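Local coordinates for putative isomerase (Streptomyces coelicolor A3, PDB 2OQH), which probably dehydrates D-glucarate to 5-dehydro-4-deoxy-D-glucarate, as a member of the mandelate racemase/muconate lactonizing branch of the enolase superfamily, at residues L147-A150 and M151-A155; V196-N199 and A200-V204; V204-S207 and V208-G211; H268-V271 and Y272-G275; D324-Y327 and Y328-A331. One frame throughout, in Å; residues are numbered along the deposited sequence.

In the fold
All five contacts are local, each made within one continuous run of chain, so none closes a long loop and none nests in another. Contact 1 lies on helix 147-162, which connects barrel strands 127-134 and 166-170. Contact 2 follows the turn leaving strand 193-197, and contact 3 takes up the chain at the shared residue V204, on helix 204-214. W202 of contact 2 packs on S207 and A210 of contact 3. Contact 4 turns strand 266-269 into the short helix 271-274. Contact 5 leaves strand 323-324; it meets contact 4 where H268 packs on D324. Contact 1 touches none of the others, and its centre is about 32 Å from that of contact 4.

Contact 1 of 5, residues L147-A150 and M151-A155; sequences LPKA and MAEHA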
loop_
_atom_site.group_PDB
_atom_site.type_symbol
_atom_site.label_atom_id
_atom_site.label_comp_id
_atom_site.label_asym_id
_atom_site.label_seq_id
_atom_site.Cartn_x
_atom_site.Cartn_y
_atom_site.Cartn_z
ATOM N N LEU A 147 -7.894 27.993 -6.198
ATOM C CA LEU A 147 -7.518 26.633 -5.794
ATOM C C LEU A 147 -6.039 26.276 -6.044
ATOM O O LEU A 147 -5.382 25.688 -5.182
ATOM C CB LEU A 147 -8.440 25.614 -6.485
ATOM C CG LEU A 147 -8.204 24.130 -6.173
ATOM C CD1 LEU A 147 -8.184 23.913 -4.670
ATOM C CD2 LEU A 147 -9.303 23.280 -6.832
ATOM N N PRO A 148 -5.497 26.617 -7.225
ATOM C CA PRO A 148 -4.090 26.302 -7.509
ATOM C C PRO A 148 -3.091 26.879 -6.506
ATOM O O PRO A 148 -2.241 26.159 -5.982
ATOM C CB PRO A 148 -3.899 26.858 -8.911
ATOM C CG PRO A 148 -5.223 26.556 -9.541
ATOM C CD PRO A 148 -6.189 27.027 -8.461
ATOM N N LYS A 149 -3.183 28.180 -6.246
ATOM C CA LYS A 149 -2.287 28.844 -5.294
ATOM C C LYS A 149 -2.494 28.267 -3.895
ATOM O O LYS A 149 -1.540 28.067 -3.134
ATOM C CB LYS A 149 -2.582 30.347 -5.263
ATOM C CG LYS A 149 -1.498 31.217 -4.616
ATOM C CD LYS A 149 -2.004 32.657 -4.469
ATOM C CE LYS A 149 -0.870 33.657 -4.327
ATOM N NZ LYS A 149 -0.057 33.717 -5.578
ATOM N N ALA A 150 -3.752 28.007 -3.563
ATOM C CA ALA A 150 -4.106 27.464 -2.261
ATOM C C ALA A 150 -3.432 26.118 -2.030
ATOM O O ALA A 150 -2.867 25.873 -0.963
ATOM C CB ALA A 150 -5.624 27.317 -2.158
HETATM N N MSE A 151 -3.496 25.251 -3.037
HETATM C CA MSE A 151 -2.900 23.924 -2.952
HETATM C C MSE A 151 -1.380 24.011 -2.873
HETATM O O MSE A 151 -0.760 23.283 -2.107
HETATM C CB MSE A 151 -3.312 23.082 -4.166
HETATM C CG MSE A 151 -4.811 22.811 -4.283
HETATM SE SE MSE A 151 -5.497 21.611 -2.908
HETATM C CE MSE A 151 -4.910 19.931 -3.689
ATOM N N ALA A 152 -0.784 24.905 -3.658
ATOM C CA ALA A 152 0.666 25.076 -3.665
ATOM C C ALA A 152 1.166 25.496 -2.282
ATOM O O ALA A 152 2.187 25.000 -1.805
ATOM C CB ALA A 152 1.059 26.112 -4.708
ATOM N N GLU A 153 0.448 26.420 -1.646
ATOM C CA GLU A 153 0.813 26.877 -0.307
ATOM C C GLU A 153 0.726 25.707 0.666
ATOM O O GLU A 153 1.624 25.496 1.477
ATOM C CB GLU A 153 -0.128 27.990 0.153
ATOM C CG GLU A 153 0.304 29.381 -0.270
ATOM C CD GLU A 153 -0.784 30.410 -0.041
ATOM O OE1 GLU A 153 -1.380 30.428 1.061
ATOM O OE2 GLU A 153 -1.043 31.203 -0.969
ATOM N N HIS A 154 -0.363 24.949 0.579
ATOM C CA HIS A 154 -0.545 23.798 1.455
ATOM C C HIS A 154 0.553 22.771 1.216
ATOM O O HIS A 154 1.075 22.181 2.157
ATOM C CB HIS A 154 -1.899 23.137 1.210
ATOM C CG HIS A 154 -2.161 21.972 2.110
ATOM N ND1 HIS A 154 -2.308 22.107 3.473
ATOM C CD2 HIS A 154 -2.276 20.650 1.847
ATOM C CE1 HIS A 154 -2.503 20.916 4.012
ATOM N NE2 HIS A 154 -2.489 20.015 3.046
ATOM N N ALA A 155 0.894 22.563 -0.052
ATOM C CA ALA A 155 1.929 21.614 -0.424
ATOM C C ALA A 155 3.243 22.015 0.234
ATOM O O ALA A 155 3.911 21.193 0.866
ATOM C CB ALA A 155 2.084 21.577 -1.950
#
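The carboxylate of E153 is the flat group that meets the preceding turn. Its OE2 rests alongside the aliphatic part of K149, 3.7 Å from K149 CG. The side chain of H154 leads away from L147-A150 and touches D138; only CB of H154 approaches this turn, near O of A150. K149 and E153 cross at a slant on the outer side of helix 147-162. Their charged ends do not meet: K149 NZ and E153 OE2 are 5.3 Å apart.

The inner side is apolar. L147 and M151, a selenomethionine, run side by side and point the same way. CD1 of L147 touches CG of M151 at 3.6 Å and lies 4.0 Å from SE of M151. M151 sets CG beside its backbone N (chi1 -63°), which puts CG against the leucine. The bends at chi2 and chi3 then lead the end of the chain away from it.

Four regular backbone bonds carry the turn. They run from M151 N to L147 O (2.9 Å), A152 N to P148 O, E153 N to K149 O and H154 N to A150 O (3.1 Å). The helix is thus two-sided. P148, M151 and A152 face helix 175-188, while L147 and A150 lie against the preceding loop. The opposite charges of K149 and E153 probably attract only weakly across the exposed surface.

Contact 2 of 5, residues V196-N199 and A200-V204; sequences VDPN and AAWSV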
loop_
_atom_site.group_PDB
_atom_site.type_symbol
_atom_site.label_atom_id
_atom_site.label_comp_id
_atom_site.label_asym_id
_atom_site.label_seq_id
_atom_site.Cartn_x
_atom_site.Cartn_y
_atom_site.Cartn_z
ATOM N N VAL A 196 0.529 12.431 -9.681
ATOM C CA VAL A 196 -0.902 12.723 -9.723
ATOM C C VAL A 196 -1.664 11.413 -9.934
ATOM O O VAL A 196 -1.301 10.590 -10.776
ATOM C CB VAL A 196 -1.263 13.742 -10.828
ATOM C CG1 VAL A 196 -0.759 13.271 -12.163
ATOM C CG2 VAL A 196 -2.763 13.948 -10.864
ATOM N N ASP A 197 -2.714 11.219 -9.146
ATOM C CA ASP A 197 -3.505 9.999 -9.216
ATOM C C ASP A 197 -4.983 10.306 -9.404
ATOM O O ASP A 197 -5.688 10.580 -8.440
ATOM C CB ASP A 197 -3.310 9.194 -7.926
ATOM C CG ASP A 197 -3.927 7.815 -7.991
ATOM O OD1 ASP A 197 -4.706 7.532 -8.925
ATOM O OD2 ASP A 197 -3.632 7.003 -7.085
ATOM N N PRO A 198 -5.469 10.275 -10.657
ATOM C CA PRO A 198 -6.878 10.546 -10.962
ATOM C C PRO A 198 -7.769 9.345 -10.652
ATOM O O PRO A 198 -8.991 9.409 -10.798
ATOM C CB PRO A 198 -6.860 10.857 -12.462
ATOM C CG PRO A 198 -5.458 11.344 -12.707
ATOM C CD PRO A 198 -4.650 10.376 -11.878
ATOM N N ASN A 199 -7.154 8.244 -10.229
ATOM C CA ASN A 199 -7.903 7.031 -9.911
ATOM C C ASN A 199 -8.793 6.620 -11.070
ATOM O O ASN A 199 -9.971 6.310 -10.897
ATOM C CB ASN A 199 -8.742 7.235 -8.650
ATOM C CG ASN A 199 -7.888 7.332 -7.404
ATOM O OD1 ASN A 199 -7.238 6.359 -7.005
ATOM N ND2 ASN A 199 -7.870 8.508 -6.789
ATOM N N ALA A 200 -8.206 6.640 -12.260
ATOM C CA ALA A 200 -8.888 6.245 -13.480
ATOM C C ALA A 200 -10.143 7.049 -13.767
ATOM O O ALA A 200 -11.083 6.534 -14.366
ATOM C CB ALA A 200 -9.224 4.758 -13.417
ATOM N N ALA A 201 -10.154 8.315 -13.356
ATOM C CA ALA A 201 -11.319 9.163 -13.586
ATOM C C ALA A 201 -11.293 9.899 -14.928
ATOM O O ALA A 201 -12.319 10.412 -15.365
ATOM C CB ALA A 201 -11.473 10.172 -12.445
ATOM N N TRP A 202 -10.139 9.959 -15.586
ATOM C CA TRP A 202 -10.066 10.646 -16.877
ATOM C C TRP A 202 -10.283 9.694 -18.044
ATOM O O TRP A 202 -9.922 8.516 -17.976
ATOM C CB TRP A 202 -8.702 11.299 -17.099
ATOM C CG TRP A 202 -8.242 12.277 -16.067
ATOM C CD1 TRP A 202 -9.000 12.926 -15.140
ATOM C CD2 TRP A 202 -6.910 12.775 -15.919
ATOM N NE1 TRP A 202 -8.221 13.803 -14.422
ATOM C CE2 TRP A 202 -6.932 13.731 -14.884
ATOM C CE3 TRP A 202 -5.694 12.505 -16.568
ATOM C CZ2 TRP A 202 -5.786 14.424 -14.481
ATOM C CZ3 TRP A 202 -4.546 13.199 -16.166
ATOM C CH2 TRP A 202 -4.604 14.145 -15.133
ATOM N N SER A 203 -10.854 10.217 -19.124
ATOM C CA SER A 203 -11.075 9.428 -20.329
ATOM C C SER A 203 -9.710 9.337 -21.000
ATOM O O SER A 203 -8.798 10.083 -20.649
ATOM C CB SER A 203 -12.047 10.138 -21.266
ATOM O OG SER A 203 -11.472 11.322 -21.791
ATOM N N VAL A 204 -9.557 8.436 -21.964
ATOM C CA VAL A 204 -8.270 8.324 -22.630
ATOM C C VAL A 204 -7.889 9.612 -23.367
ATOM O O VAL A 204 -6.753 10.078 -23.250
ATOM C CB VAL A 204 -8.238 7.134 -23.606
ATOM C CG1 VAL A 204 -6.877 7.058 -24.271
ATOM C CG2 VAL A 204 -8.518 5.838 -22.846
#
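NE1 of W202 is held by two acceptors, the backbone O of T172 and OD2 of D178, and the indole so fixed receives P198 on one face. CG of P198 sits over the centre of the six-membered ring, 3.5 Å from its centroid and 12° off the ring normal. This is a CH-pi contact. CE2 and CZ2 of W202 are both 3.6 Å from P198 CG. CB of P198 reaches over the five-membered part and is 3.8 Å from W202 NE1. The proline ring and the indole therefore overlap along the length of the bicycle. W202 sets CG beside its backbone N (chi1 -57°), which carries the indole back toward the proline.

Between the two residues the chain makes a tight bend. A201 N gives a weak hydrogen bond to P198 O at 3.0 Å, with an N-H...O angle of 133°. N199 and A200 both take left-handed backbone angles. One step earlier, N199 N donates to D197 OD1 at 2.9 Å. The oxygen is met on its anti side, somewhat out of the carboxylate plane, and the bond makes an Asx turn. The other oxygen of D197, OD2, lies close to E223 and makes a long, weak ion pair with K168.

Beyond W202, the side chain of S203 caps the start of helix 204-214. The run joins the end of strand 193-197, third in the TIM barrel, to that helix through a loop at the barrel mouth. In the enolase superfamily, acidic residues at these strand ends commonly bind a metal ion, and the place of D197 beside E223 is consistent with that.

Contact 3 of 5, residues V204-S207 and V208-G211; sequences VPDS and VRAG
D206 and R209 both set CG beside the backbone N (chi1 -75° and -72°). R209 then bends at chi3 (64°), which brings its guanidinium near the carboxylate one turn back. The two charges do not touch. D206 OD1 is 4.4 Å from R209 NH1 and well out of the guanidinium plane, so no N-H points at it. A water joins them instead. It donates to D206 OD1 at 2.6 Å and accepts from R209 NH1 at 3.0 Å, lying in the plane at the guanidinium edge. The other oxygen of D206, OD2, is bonded to S203 OG.

Closer to the backbone, CG of R209 lies against P205 O at 3.4 Å. V208 CG2 lies 3.2 Å from V204 O, while the valine methyls V204 CG1 and V208 CG2 meet more loosely at 4.4 Å. S207 points elsewhere: its OG bonds to S203 O, and the side chain is buried against W202 and V235.

Four backbone bonds hold these turns. V208 N donates to V204 O, R209 N to P205 O, A210 N to D206 O, and G211 N to S207 O at 2.8 Å.

These are the first two turns of an amphipathic barrel helix, with S203 at the N-cap and a proline near the start. The helix crosses from strand 193-197 to strand 221-223 in a beta-alpha-beta unit.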
loop_
_atom_site.group_PDB
_atom_site.type_symbol
_atom_site.label_atom_id
_atom_site.label_comp_id
_atom_site.label_asym_id
_atom_site.label_seq_id
_atom_site.Cartn_x
_atom_site.Cartn_y
_atom_site.Cartn_z
ATOM N N VAL A 204 -9.557 8.436 -21.964
ATOM C CA VAL A 204 -8.270 8.324 -22.630
ATOM C C VAL A 204 -7.889 9.612 -23.367
ATOM O O VAL A 204 -6.753 10.078 -23.250
ATOM C CB VAL A 204 -8.238 7.134 -23.606
ATOM C CG1 VAL A 204 -6.877 7.058 -24.271
ATOM C CG2 VAL A 204 -8.518 5.838 -22.846
ATOM N N PRO A 205 -8.829 10.201 -24.136
ATOM C CA PRO A 205 -8.534 11.440 -24.866
ATOM C C PRO A 205 -8.135 12.579 -23.926
ATOM O O PRO A 205 -7.243 13.363 -24.241
ATOM C CB PRO A 205 -9.845 11.736 -25.604
ATOM C CG PRO A 205 -10.398 10.369 -25.860
ATOM C CD PRO A 205 -10.155 9.680 -24.524
ATOM N N ASP A 206 -8.808 12.676 -22.782
ATOM C CA ASP A 206 -8.483 13.720 -21.815
ATOM C C ASP A 206 -7.165 13.413 -21.112
ATOM O O ASP A 206 -6.462 14.329 -20.681
ATOM C CB ASP A 206 -9.594 13.888 -20.773
ATOM C CG ASP A 206 -10.809 14.617 -21.325
ATOM O OD1 ASP A 206 -10.628 15.617 -22.052
ATOM O OD2 ASP A 206 -11.945 14.198 -21.022
ATOM N N SER A 207 -6.830 12.129 -20.999
ATOM C CA SER A 207 -5.575 11.730 -20.364
ATOM C C SER A 207 -4.394 12.119 -21.246
ATOM O O SER A 207 -3.336 12.513 -20.748
ATOM C CB SER A 207 -5.554 10.217 -20.098
ATOM O OG SER A 207 -6.479 9.867 -19.086
ATOM N N VAL A 208 -4.576 12.006 -22.558
ATOM C CA VAL A 208 -3.533 12.357 -23.518
ATOM C C VAL A 208 -3.314 13.872 -23.514
ATOM O O VAL A 208 -2.179 14.338 -23.441
ATOM C CB VAL A 208 -3.919 11.896 -24.946
ATOM C CG1 VAL A 208 -2.880 12.348 -25.959
ATOM C CG2 VAL A 208 -4.045 10.385 -24.978
ATOM N N ARG A 209 -4.407 14.632 -23.589
ATOM C CA ARG A 209 -4.329 16.092 -23.589
ATOM C C ARG A 209 -3.682 16.601 -22.300
ATOM O O ARG A 209 -2.758 17.408 -22.341
ATOM C CB ARG A 209 -5.727 16.705 -23.752
ATOM C CG ARG A 209 -6.334 16.557 -25.145
ATOM C CD ARG A 209 -7.721 17.213 -25.219
ATOM N NE ARG A 209 -7.654 18.657 -25.007
ATOM C CZ ARG A 209 -8.703 19.446 -24.801
ATOM N NH1 ARG A 209 -9.932 18.945 -24.769
ATOM N NH2 ARG A 209 -8.519 20.745 -24.623
ATOM N N ALA A 210 -4.154 16.116 -21.159
ATOM C CA ALA A 210 -3.597 16.541 -19.878
ATOM C C ALA A 210 -2.150 16.070 -19.726
ATOM O O ALA A 210 -1.296 16.832 -19.286
ATOM C CB ALA A 210 -4.447 16.006 -18.729
ATOM N N GLY A 211 -1.891 14.815 -20.096
ATOM C CA GLY A 211 -0.553 14.258 -19.996
ATOM C C GLY A 211 0.453 15.087 -20.764
ATOM O O GLY A 211 1.541 15.387 -20.271
HETATM O O HOH W 1 -11.168 16.248 -24.541
#

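Contact 4 of 5, residues H268-V271 and Y272-G275; sequences HGDV and YKWG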
loop_
_atom_site.group_PDB
_atom_site.type_symbol
_atom_site.label_atom_id
_atom_site.label_comp_id
_atom_site.label_asym_id
_atom_site.label_seq_id
_atom_site.Cartn_x
_atom_site.Cartn_y
_atom_site.Cartn_z
ATOM N N HIS A 268 2.574 -0.642 -8.808
ATOM C CA HIS A 268 2.455 -0.496 -7.360
ATOM C C HIS A 268 2.229 -1.855 -6.705
ATOM O O HIS A 268 1.278 -2.554 -7.036
ATOM C CB HIS A 268 1.260 0.397 -7.000
ATOM C CG HIS A 268 1.616 1.827 -6.733
ATOM N ND1 HIS A 268 2.498 2.204 -5.745
ATOM C CD2 HIS A 268 1.182 2.971 -7.305
ATOM C CE1 HIS A 268 2.594 3.522 -5.720
ATOM N NE2 HIS A 268 1.805 4.011 -6.660
ATOM N N GLY A 269 3.105 -2.236 -5.786
ATOM C CA GLY A 269 2.911 -3.488 -5.081
ATOM C C GLY A 269 1.996 -3.171 -3.912
ATOM O O GLY A 269 1.731 -2.002 -3.647
ATOM N N ASP A 270 1.507 -4.198 -3.225
ATOM C CA ASP A 270 0.628 -4.032 -2.073
ATOM C C ASP A 270 0.263 -5.427 -1.594
ATOM O O ASP A 270 -0.504 -6.148 -2.239
ATOM C CB ASP A 270 -0.642 -3.258 -2.452
ATOM C CG ASP A 270 -1.604 -3.096 -1.281
ATOM O OD1 ASP A 270 -1.333 -3.644 -0.191
ATOM O OD2 ASP A 270 -2.638 -2.416 -1.452
ATOM N N VAL A 271 0.830 -5.800 -0.456
ATOM C CA VAL A 271 0.602 -7.113 0.121
ATOM C C VAL A 271 -0.868 -7.458 0.270
ATOM O O VAL A 271 -1.289 -8.580 -0.001
ATOM C CB VAL A 271 1.282 -7.219 1.500
ATOM C CG1 VAL A 271 0.832 -8.489 2.217
ATOM C CG2 VAL A 271 2.782 -7.212 1.324
ATOM N N TYR A 272 -1.649 -6.473 0.689
ATOM C CA TYR A 272 -3.060 -6.671 0.926
ATOM C C TYR A 272 -3.875 -6.767 -0.344
ATOM O O TYR A 272 -4.981 -7.309 -0.335
ATOM C CB TYR A 272 -3.542 -5.558 1.854
ATOM C CG TYR A 272 -2.610 -5.503 3.037
ATOM C CD1 TYR A 272 -2.574 -6.553 3.953
ATOM C CD2 TYR A 272 -1.632 -4.517 3.134
ATOM C CE1 TYR A 272 -1.580 -6.635 4.922
ATOM C CE2 TYR A 272 -0.623 -4.589 4.105
ATOM C CZ TYR A 272 -0.602 -5.657 4.992
ATOM O OH TYR A 272 0.415 -5.777 5.921
ATOM N N LYS A 273 -3.320 -6.273 -1.443
ATOM C CA LYS A 273 -4.005 -6.336 -2.724
ATOM C C LYS A 273 -3.608 -7.614 -3.483
ATOM O O LYS A 273 -4.423 -8.206 -4.189
ATOM C CB LYS A 273 -3.665 -5.083 -3.545
ATOM C CG LYS A 273 -4.363 -4.981 -4.896
ATOM C CD LYS A 273 -4.003 -3.668 -5.615
ATOM C CE LYS A 273 -4.755 -2.470 -5.054
ATOM N NZ LYS A 273 -5.905 -2.086 -5.920
ATOM N N TRP A 274 -2.358 -8.039 -3.308
ATOM C CA TRP A 274 -1.824 -9.222 -3.976
ATOM C C TRP A 274 -1.887 -10.531 -3.176
ATOM O O TRP A 274 -1.450 -11.580 -3.648
ATOM C CB TRP A 274 -0.389 -8.936 -4.426
ATOM C CG TRP A 274 -0.345 -7.916 -5.535
ATOM C CD1 TRP A 274 -0.682 -6.596 -5.447
ATOM C CD2 TRP A 274 -0.031 -8.157 -6.913
ATOM N NE1 TRP A 274 -0.605 -5.999 -6.685
ATOM C CE2 TRP A 274 -0.204 -6.934 -7.603
ATOM C CE3 TRP A 274 0.382 -9.287 -7.635
ATOM C CZ2 TRP A 274 0.017 -6.811 -8.986
ATOM C CZ3 TRP A 274 0.601 -9.164 -9.013
ATOM C CH2 TRP A 274 0.418 -7.936 -9.668
ATOM N N GLY A 275 -2.409 -10.459 -1.957
ATOM C CA GLY A 275 -2.563 -11.658 -1.156
ATOM C C GLY A 275 -1.438 -12.127 -0.252
ATOM O O GLY A 275 -1.607 -13.126 0.451
HETATM O O HOH W 2 -1.187 -3.416 -8.227
#
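D270 and Y272 cross at about a right angle, with carboxylate and phenol planes 71° apart. OD1 of D270 lies 3.5 Å from CD2 of Y272 and accepts from Y272 N at 3.0 Å. The donor comes from above the carboxylate plane. D270 holds CG opposite its own backbone N (chi1 178°), which brings OD1 to the N-H of Y272; with D270 at the N-cap position this is a capping bond. K273 also crosses D270 at about a right angle, its CB 3.5 Å from D270 OD2.

V271 lies over one face of the Y272 ring. Its CB stands above the centre, 4.2 Å from the centroid, in a CH-pi contact. W274 turns a ring edge to D270 O, with CD1 3.2 Å from it. That same oxygen accepts two backbone bonds, from W274 N nearly in line with the carbonyl and from K273 N above the carbonyl plane. A water in the indole plane accepts from W274 NE1 at 3.1 Å and donates to H268 O.

OD2 of D270 makes a weak hydrogen bond to H297 ND1, consistent with the Asp-His dyad of mandelate racemase relatives. K273 NZ bonds to N246 O, and Y272 OH to A305 O. The buried turn leads from strand 266-269 into the short, weakly bonded helix 271-274. Helix 85-112 packs on D270 to K273, helix 303-315 on D270 to Y272, and helix 277-289 on V271 and W274.

Contact 5 of 5, residues D324-Y327 and Y328-A331; sequences DSMY and YLHA
Y327 and H330 form the tight part of this contact. Their rings lie side by side in an offset stack, centroids 4.3 Å apart and planes at 22°. CD2 of H330 sits over one face of the tyrosine toward its rim, 3.4 Å from Y327 CZ. The phenol oxygen in turn lies over the imidazole, with Y327 OH 3.5 Å from H330 NE2. The edge of the imidazole also meets the backbone O of Y327, 3.0 Å from CD2 of H330 and in the ring plane. Y327 holds CG opposite its backbone N (chi1 -175°), which puts the ring on the carbonyl side, next to H330 three residues on. Y327 is buried, and its OH bonds to L338 N.

The bend between them is a short 3-10 turn. L329 N donates to M326 O and H330 N to Y327 O, both donors standing above the carbonyl planes. An ST turn leads in, with Y327 N giving to S325 OG. The segment leaves the last short strand of the barrel, 323-324, and L329 bonds through its backbone to V18, just past strand 5-15 of the three-stranded sheet.

M326 packs more loosely on Y328 and L329, on a partly exposed side. This selenomethionine runs beside Y328, but its SE stands 5.0 Å from the ring centroid at a slant, a loose Met-aromatic contact. CB of M326 and CD1 of L329 meet only at 4.1 Å. Y328 itself is held more closely: S325 O lies 3.4 Å from Y328 CE2, its OH bonds to L133 N, and its ring meets F164 edge-to-face. At the far end H330 ND1 donates to A331 O at 2.7 Å.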
loop_
_atom_site.group_PDB
_atom_site.type_symbol
_atom_site.label_atom_id
_atom_site.label_comp_id
_atom_site.label_asym_id
_atom_site.label_seq_id
_atom_site.Cartn_x
_atom_site.Cartn_y
_atom_site.Cartn_z
ATOM N N ASP A 324 3.826 5.119 -0.920
ATOM C CA ASP A 324 2.572 5.761 -0.546
ATOM C C ASP A 324 2.264 5.200 0.828
ATOM O O ASP A 324 2.392 3.999 1.055
ATOM C CB ASP A 324 1.437 5.383 -1.503
ATOM C CG ASP A 324 1.417 6.236 -2.759
ATOM O OD1 ASP A 324 2.182 7.223 -2.825
ATOM O OD2 ASP A 324 0.620 5.925 -3.675
ATOM N N SER A 325 1.879 6.058 1.758
ATOM C CA SER A 325 1.575 5.583 3.097
ATOM C C SER A 325 0.733 6.587 3.836
ATOM O O SER A 325 1.119 7.743 3.978
ATOM C CB SER A 325 2.859 5.325 3.888
ATOM O OG SER A 325 2.560 5.007 5.243
HETATM N N MSE A 326 -0.428 6.144 4.297
HETATM C CA MSE A 326 -1.299 7.033 5.043
HETATM C C MSE A 326 -1.044 6.827 6.526
HETATM O O MSE A 326 -1.867 7.200 7.359
HETATM C CB MSE A 326 -2.774 6.766 4.716
HETATM C CG MSE A 326 -3.219 7.278 3.342
HETATM SE SE MSE A 326 -2.217 8.846 2.733
HETATM C CE MSE A 326 -1.197 7.966 1.339
ATOM N N TYR A 327 0.114 6.248 6.844
ATOM C CA TYR A 327 0.482 5.981 8.230
ATOM C C TYR A 327 0.679 7.253 9.053
ATOM O O TYR A 327 0.575 7.215 10.282
ATOM C CB TYR A 327 1.759 5.134 8.307
ATOM C CG TYR A 327 2.119 4.725 9.728
ATOM C CD1 TYR A 327 1.304 3.851 10.448
ATOM C CD2 TYR A 327 3.244 5.247 10.367
ATOM C CE1 TYR A 327 1.597 3.507 11.778
ATOM C CE2 TYR A 327 3.551 4.910 11.703
ATOM C CZ TYR A 327 2.717 4.039 12.400
ATOM O OH TYR A 327 2.988 3.704 13.714
ATOM N N TYR A 328 0.973 8.376 8.403
ATOM C CA TYR A 328 1.166 9.604 9.164
ATOM C C TYR A 328 -0.147 10.155 9.699
ATOM O O TYR A 328 -0.161 11.145 10.427
ATOM C CB TYR A 328 1.901 10.668 8.335
ATOM C CG TYR A 328 1.221 11.109 7.055
ATOM C CD1 TYR A 328 0.116 11.962 7.073
ATOM C CD2 TYR A 328 1.703 10.686 5.819
ATOM C CE1 TYR A 328 -0.491 12.385 5.880
ATOM C CE2 TYR A 328 1.108 11.100 4.624
ATOM C CZ TYR A 328 0.016 11.948 4.655
ATOM O OH TYR A 328 -0.542 12.369 3.463
ATOM N N LEU A 329 -1.248 9.499 9.348
ATOM C CA LEU A 329 -2.581 9.898 9.799
ATOM C C LEU A 329 -3.027 9.076 10.997
ATOM O O LEU A 329 -4.156 9.215 11.471
ATOM C CB LEU A 329 -3.607 9.690 8.686
ATOM C CG LEU A 329 -3.462 10.499 7.404
ATOM C CD1 LEU A 329 -4.535 10.049 6.418
ATOM C CD2 LEU A 329 -3.584 11.977 7.713
ATOM N N HIS A 330 -2.150 8.213 11.484
ATOM C CA HIS A 330 -2.496 7.351 12.599
ATOM C C HIS A 330 -2.506 8.067 13.940
ATOM O O HIS A 330 -1.704 8.976 14.190
ATOM C CB HIS A 330 -1.531 6.159 12.673
ATOM C CG HIS A 330 -0.331 6.401 13.534
ATOM N ND1 HIS A 330 -0.352 6.241 14.904
ATOM C CD2 HIS A 330 0.924 6.806 13.225
ATOM C CE1 HIS A 330 0.837 6.533 15.400
ATOM N NE2 HIS A 330 1.630 6.879 14.403
ATOM N N ALA A 331 -3.450 7.659 14.780
ATOM C CA ALA A 331 -3.573 8.185 16.126
ATOM C C ALA A 331 -3.283 6.959 16.985
ATOM O O ALA A 331 -2.186 6.398 16.912
ATOM C CB ALA A 331 -4.985 8.708 16.375
#